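Local coordinates for protein Rho guanine nucleotide exchange factor 12 (Homo sapiens, PDB 1TXD) that acts as a guanine nucleotide exchange factor for the GTPase RhoA, here seen as its catalytic DH domain with the adjoining PH domain, at residues 26-31 and 182-187; 116-121 and 208-213. The protein carries 1 engineered substitution. All blocks are in the same frame, centred on the assembly; numbering follows the deposited sequence.

Interaction 1. Residues 26-31 and 182-187; sequences QEVINE and DNIAKY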
loop_
_atom_site.group_PDB
_atom_site.type_symbol
_atom_site.label_atom_id
_atom_site.label_comp_id
_atom_site.label_asym_id
_atom_site.label_seq_id
_atom_site.Cartn_x
_atom_site.Cartn_y
_atom_site.Cartn_z
ATOM N N GLN A 26 -33.226 4.718 -4.043
ATOM C CA GLN A 26 -33.221 3.293 -4.322
ATOM C C GLN A 26 -32.113 2.996 -5.288
ATOM O O GLN A 26 -31.466 1.963 -5.188
ATOM C CB GLN A 26 -34.520 2.803 -4.929
ATOM C CG GLN A 26 -35.727 2.913 -3.991
ATOM C CD GLN A 26 -35.636 1.956 -2.842
ATOM O OE1 GLN A 26 -35.319 0.794 -3.046
ATOM N NE2 GLN A 26 -35.862 2.449 -1.632
ATOM N N GLU A 27 -31.933 3.898 -6.236
ATOM C CA GLU A 27 -30.947 3.723 -7.272
ATOM C C GLU A 27 -29.541 3.677 -6.676
ATOM O O GLU A 27 -28.746 2.867 -7.088
ATOM C CB GLU A 27 -31.050 4.832 -8.324
ATOM C CG GLU A 27 -32.055 4.553 -9.460
ATOM C CD GLU A 27 -32.411 5.814 -10.256
ATOM O OE1 GLU A 27 -33.444 5.847 -10.979
ATOM O OE2 GLU A 27 -31.636 6.790 -10.163
ATOM N N VAL A 28 -29.250 4.552 -5.722
ATOM C CA VAL A 28 -27.952 4.591 -5.087
ATOM C C VAL A 28 -27.734 3.458 -4.069
ATOM O O VAL A 28 -26.601 3.007 -3.911
ATOM C CB VAL A 28 -27.620 5.960 -4.466
ATOM C CG1 VAL A 28 -27.585 7.032 -5.529
ATOM C CG2 VAL A 28 -28.574 6.321 -3.350
ATOM N N ILE A 29 -28.780 2.970 -3.400
ATOM C CA ILE A 29 -28.621 1.769 -2.597
ATOM C C ILE A 29 -28.302 0.603 -3.532
ATOM O O ILE A 29 -27.546 -0.309 -3.194
ATOM C CB ILE A 29 -29.880 1.427 -1.772
ATOM C CG1 ILE A 29 -30.021 2.374 -0.596
ATOM C CG2 ILE A 29 -29.787 0.012 -1.208
ATOM C CD1 ILE A 29 -31.388 2.315 0.061
ATOM N N ASN A 30 -28.905 0.620 -4.703
ATOM C CA ASN A 30 -28.712 -0.462 -5.645
ATOM C C ASN A 30 -27.343 -0.462 -6.302
ATOM O O ASN A 30 -26.866 -1.519 -6.704
ATOM C CB ASN A 30 -29.784 -0.434 -6.713
ATOM C CG ASN A 30 -30.919 -1.285 -6.349
ATOM O OD1 ASN A 30 -30.926 -2.476 -6.651
ATOM N ND2 ASN A 30 -31.916 -0.695 -5.662
ATOM N N GLU A 31 -26.750 0.729 -6.410
ATOM C CA GLU A 31 -25.402 0.889 -6.872
ATOM C C GLU A 31 -24.421 0.228 -5.884
ATOM O O GLU A 31 -23.466 -0.385 -6.314
ATOM C CB GLU A 31 -25.087 2.389 -7.054
ATOM C CG GLU A 31 -23.729 2.754 -7.654
ATOM C CD GLU A 31 -23.523 2.270 -9.084
ATOM O OE1 GLU A 31 -24.295 1.373 -9.540
ATOM O OE2 GLU A 31 -22.565 2.766 -9.752
ATOM N N ASP A 182 -22.084 8.193 1.105
ATOM C CA ASP A 182 -22.435 9.602 1.049
ATOM C C ASP A 182 -23.648 9.844 0.136
ATOM O O ASP A 182 -24.477 10.712 0.404
ATOM C CB ASP A 182 -21.297 10.431 0.484
ATOM C CG ASP A 182 -20.198 10.707 1.472
ATOM O OD1 ASP A 182 -20.330 10.441 2.678
ATOM O OD2 ASP A 182 -19.138 11.240 1.077
ATOM N N ASN A 183 -23.750 9.072 -0.941
ATOM C CA ASN A 183 -24.819 9.278 -1.916
ATOM C C ASN A 183 -26.128 8.731 -1.396
ATOM O O ASN A 183 -27.190 9.307 -1.633
ATOM C CB ASN A 183 -24.482 8.642 -3.257
ATOM C CG ASN A 183 -23.857 9.618 -4.211
ATOM O OD1 ASN A 183 -23.923 10.841 -4.012
ATOM N ND2 ASN A 183 -23.256 9.098 -5.266
ATOM N N ILE A 184 -26.055 7.628 -0.670
ATOM C CA ILE A 184 -27.238 7.121 -0.006
ATOM C C ILE A 184 -27.697 8.201 0.983
ATOM O O ILE A 184 -28.858 8.558 0.987
ATOM C CB ILE A 184 -26.975 5.760 0.663
ATOM C CG1 ILE A 184 -26.601 4.709 -0.396
ATOM C CG2 ILE A 184 -28.212 5.310 1.401
ATOM C CD1 ILE A 184 -26.000 3.438 0.153
ATOM N N ALA A 185 -26.775 8.775 1.751
ATOM C CA ALA A 185 -27.130 9.793 2.738
ATOM C C ALA A 185 -27.807 10.999 2.086
ATOM O O ALA A 185 -28.775 11.549 2.602
ATOM C CB ALA A 185 -25.904 10.264 3.481
ATOM N N LYS A 186 -27.272 11.385 0.942
ATOM C CA LYS A 186 -27.764 12.511 0.179
ATOM C C LYS A 186 -29.265 12.411 -0.110
ATOM O O LYS A 186 -29.968 13.418 -0.060
ATOM C CB LYS A 186 -26.981 12.600 -1.135
ATOM C CG LYS A 186 -27.192 13.860 -1.918
ATOM C CD LYS A 186 -26.494 13.801 -3.273
ATOM C CE LYS A 186 -26.981 14.969 -4.166
ATOM N NZ LYS A 186 -25.980 15.320 -5.186
ATOM N N TYR A 187 -29.744 11.217 -0.457
ATOM C CA TYR A 187 -31.156 11.020 -0.787
ATOM C C TYR A 187 -31.912 10.334 0.352
ATOM O O TYR A 187 -32.833 9.553 0.142
ATOM C CB TYR A 187 -31.281 10.216 -2.084
ATOM C CG TYR A 187 -30.609 10.882 -3.261
ATOM C CD1 TYR A 187 -31.098 12.075 -3.784
ATOM C CD2 TYR A 187 -29.466 10.332 -3.833
ATOM C CE1 TYR A 187 -30.474 12.694 -4.868
ATOM C CE2 TYR A 187 -28.849 10.930 -4.899
ATOM C CZ TYR A 187 -29.356 12.114 -5.416
ATOM O OH TYR A 187 -28.719 12.698 -6.475
#
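Antiparallel helix packing in the all-helical DH bundle brings Val28 and Ile29, near the start of the long helix 20-57, against Ile184 in the last turn of helix 169-186 and Tyr187 just beyond it. The short axes run at 164° to each other with a closest approach of 8.7 Å, and the backbones come nearest where Val28 CA lies 5.7 Å from Ile184 CA. The CB of Val28 is directed toward the other helix. Its CG2, placed between the backbone N and the carbonyl carbon, reaches the opposing backbone itself, 3.7 Å from Ile184 CA and near the carbonyl oxygen of Asn183, while also touching CG1 of Ile184 at 3.9 Å. Both methyls meet the CD2 side of the Tyr187 ring: CG2 lies at the ring edge, near its plane, 4.1 Å from CD2, and CG1 stands 4.1 Å from CE2. Tyr187 is the first residue past the end of its helix to leave helical backbone angles; with its CB directed toward helix 20-57 and CG anti to its carbonyl carbon (chi1 -59°), its side chain crosses that of Val28 at about a right angle, and it also rests on Lys24 and Arg25 one turn earlier in helix 20-57. On the inner side Ile29 and Ile184 cross at about a right angle, CG1 of Ile29 packing 4.0 Å from CG2 of Ile184. No hydrogen bond bridges the two segments; the contact is apolar, with the exposed Asn183 at its margin bringing CB to 4.2 Å from Val28 CG1. Behind it Ile184 leans on Val197 of helix 191-230, and Ile29 touches Ile98 and Ile101. Branched aliphatic residues thus join three helices, as expected of the elongated helical bundle of a RhoGEF DH domain.

Interaction 2. Residues 116-121 and 208-213; sequences KLKHAA and LNFVNQ. Engineered in segment 208-213: Phe210 (natural residue Tyr).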
loop_
_atom_site.group_PDB
_atom_site.type_symbol
_atom_site.label_atom_id
_atom_site.label_comp_id
_atom_site.label_asym_id
_atom_site.label_seq_id
_atom_site.Cartn_x
_atom_site.Cartn_y
_atom_site.Cartn_z
ATOM N N LYS A 116 -13.080 -6.250 11.179
ATOM C CA LYS A 116 -12.816 -7.335 10.294
ATOM C C LYS A 116 -12.383 -6.798 8.891
ATOM O O LYS A 116 -11.417 -7.255 8.375
ATOM C CB LYS A 116 -14.027 -8.248 10.207
ATOM C CG LYS A 116 -13.846 -9.356 9.189
ATOM C CD LYS A 116 -14.961 -10.425 9.310
ATOM C CE LYS A 116 -14.613 -11.730 8.557
ATOM N NZ LYS A 116 -14.072 -12.823 9.505
ATOM N N LEU A 117 -13.081 -5.813 8.332
ATOM C CA LEU A 117 -12.777 -5.302 7.014
ATOM C C LEU A 117 -11.482 -4.573 7.016
ATOM O O LEU A 117 -10.684 -4.848 6.166
ATOM C CB LEU A 117 -13.911 -4.397 6.457
ATOM C CG LEU A 117 -13.743 -3.662 5.145
ATOM C CD1 LEU A 117 -13.353 -4.643 4.091
ATOM C CD2 LEU A 117 -15.037 -2.890 4.730
ATOM N N LYS A 118 -11.253 -3.676 7.976
ATOM C CA LYS A 118 -10.031 -2.893 7.960
ATOM C C LYS A 118 -8.807 -3.795 8.149
ATOM O O LYS A 118 -7.870 -3.676 7.407
ATOM C CB LYS A 118 -10.071 -1.702 8.934
ATOM C CG LYS A 118 -9.480 -1.859 10.317
ATOM C CD LYS A 118 -10.012 -0.734 11.245
ATOM C CE LYS A 118 -9.085 -0.370 12.414
ATOM N NZ LYS A 118 -9.602 0.798 13.202
ATOM N N HIS A 119 -8.844 -4.768 9.062
ATOM C CA HIS A 119 -7.675 -5.675 9.189
ATOM C C HIS A 119 -7.439 -6.585 8.024
ATOM O O HIS A 119 -6.318 -6.842 7.648
ATOM C CB HIS A 119 -7.715 -6.469 10.473
ATOM C CG HIS A 119 -7.421 -5.632 11.669
ATOM N ND1 HIS A 119 -6.226 -5.672 12.323
ATOM C CD2 HIS A 119 -8.190 -4.767 12.357
ATOM C CE1 HIS A 119 -6.258 -4.853 13.362
ATOM N NE2 HIS A 119 -7.442 -4.299 13.401
ATOM N N ALA A 120 -8.499 -7.023 7.383
ATOM C CA ALA A 120 -8.304 -7.962 6.293
ATOM C C ALA A 120 -7.818 -7.193 5.077
ATOM O O ALA A 120 -6.838 -7.585 4.430
ATOM C CB ALA A 120 -9.554 -8.712 5.987
ATOM N N ALA A 121 -8.475 -6.092 4.772
ATOM C CA ALA A 121 -8.034 -5.285 3.648
ATOM C C ALA A 121 -6.627 -4.706 3.862
ATOM O O ALA A 121 -5.889 -4.422 2.880
ATOM C CB ALA A 121 -9.008 -4.135 3.375
ATOM N N LEU A 208 -10.662 3.215 5.333
ATOM C CA LEU A 208 -9.824 3.541 4.217
ATOM C C LEU A 208 -8.521 4.146 4.717
ATOM O O LEU A 208 -7.469 3.704 4.284
ATOM C CB LEU A 208 -10.534 4.517 3.273
ATOM C CG LEU A 208 -9.730 5.126 2.136
ATOM C CD1 LEU A 208 -9.192 4.056 1.217
ATOM C CD2 LEU A 208 -10.578 6.239 1.357
ATOM N N ASN A 209 -8.589 5.148 5.604
ATOM C CA ASN A 209 -7.386 5.755 6.161
ATOM C C ASN A 209 -6.442 4.780 6.870
ATOM O O ASN A 209 -5.231 4.970 6.800
ATOM C CB ASN A 209 -7.732 6.905 7.121
ATOM C CG ASN A 209 -8.358 8.083 6.410
ATOM O OD1 ASN A 209 -9.392 8.607 6.844
ATOM N ND2 ASN A 209 -7.740 8.513 5.310
ATOM N N PHE A 210 -6.997 3.755 7.541
ATOM C CA PHE A 210 -6.214 2.720 8.238
ATOM C C PHE A 210 -5.558 1.842 7.200
ATOM O O PHE A 210 -4.440 1.390 7.347
ATOM C CB PHE A 210 -7.141 1.857 9.126
ATOM C CG PHE A 210 -6.441 0.709 9.883
ATOM C CD1 PHE A 210 -6.367 -0.559 9.345
ATOM C CD2 PHE A 210 -5.913 0.921 11.166
ATOM C CE1 PHE A 210 -5.749 -1.630 10.060
ATOM C CE2 PHE A 210 -5.296 -0.117 11.888
ATOM C CZ PHE A 210 -5.211 -1.409 11.315
ATOM N N VAL A 211 -6.289 1.533 6.148
ATOM C CA VAL A 211 -5.708 0.715 5.104
ATOM C C VAL A 211 -4.617 1.502 4.393
ATOM O O VAL A 211 -3.497 1.037 4.288
ATOM C CB VAL A 211 -6.727 0.196 4.184
ATOM C CG1 VAL A 211 -6.040 -0.447 2.930
ATOM C CG2 VAL A 211 -7.529 -0.822 4.956
ATOM N N ASN A 212 -4.926 2.713 3.969
ATOM C CA ASN A 212 -3.926 3.578 3.330
ATOM C C ASN A 212 -2.627 3.769 4.101
ATOM O O ASN A 212 -1.582 4.002 3.498
ATOM C CB ASN A 212 -4.499 4.974 3.009
ATOM C CG ASN A 212 -5.315 4.994 1.715
ATOM O OD1 ASN A 212 -5.252 4.059 0.897
ATOM N ND2 ASN A 212 -6.112 6.038 1.540
ATOM N N GLN A 213 -2.687 3.738 5.426
ATOM C CA GLN A 213 -1.516 4.067 6.237
ATOM C C GLN A 213 -0.629 2.812 6.292
ATOM O O GLN A 213 0.581 2.877 6.236
ATOM C CB GLN A 213 -1.989 4.568 7.621
ATOM C CG GLN A 213 -0.941 5.054 8.591
ATOM C CD GLN A 213 0.185 5.830 7.926
ATOM O OE1 GLN A 213 -0.055 6.891 7.342
ATOM N NE2 GLN A 213 1.415 5.299 8.006
#
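Lys118 lays its aliphatic chain across one face of the Phe210 ring, joining helix 112-126 to the long helix 191-230 within the DH helical bundle. Phe210 is an engineered residue, tyrosine in the natural sequence. Beyond CG the lysine chain is extended, and it crosses the aromatic side chain at about a right angle: CG sits 3.5 Å from Phe210 CD1, and CE lies 3.7 Å from the ring centroid, a CH-pi contact over the middle of the face. NZ continues past it to an off-centre cation-pi position, 4.7 Å from the same centroid and 29° off the ring normal. With CG anti to the backbone N, Phe210 directs its ring towards helix 112-126. Its CZ also reaches over a face of the His119 imidazole, 4.1 Å from CE1, with the two ring planes inclined at 45°. One residue along, Val211 takes up the more buried part of the interface, its CG2 3.8 Å from the backbone O of Lys118. The short axes are nearly parallel, 19° apart and 9.1 Å at closest approach. Around this shell Ala122 lies against Phe210 and Ile207 against Lys118, while Leu174 of helix 169-186 packs on both Val211 and Ala121. These last two also meet directly across the interface, CG2 of Val211 lying 4.0 Å from Ala121 CB.

Both contacts belong to the DH domain, their centres 23 Å apart and their nearest atoms about 10 Å apart, without touching. Along the chain the order is 26-31, 116-121, 182-187 and 208-213, so the segments alternate and the two pairings cross. Helices 169-186 and 191-230 follow each other in the chain and pack together: the first carries 182-187, the second 208-213, so this pair of helices serves both contacts. Interaction 1 ties the first long helix, 20-57, into the bundle; interaction 2, nearer the centre of the chain, secures helix 112-126 to helix 191-230, which runs onward to the PH domain.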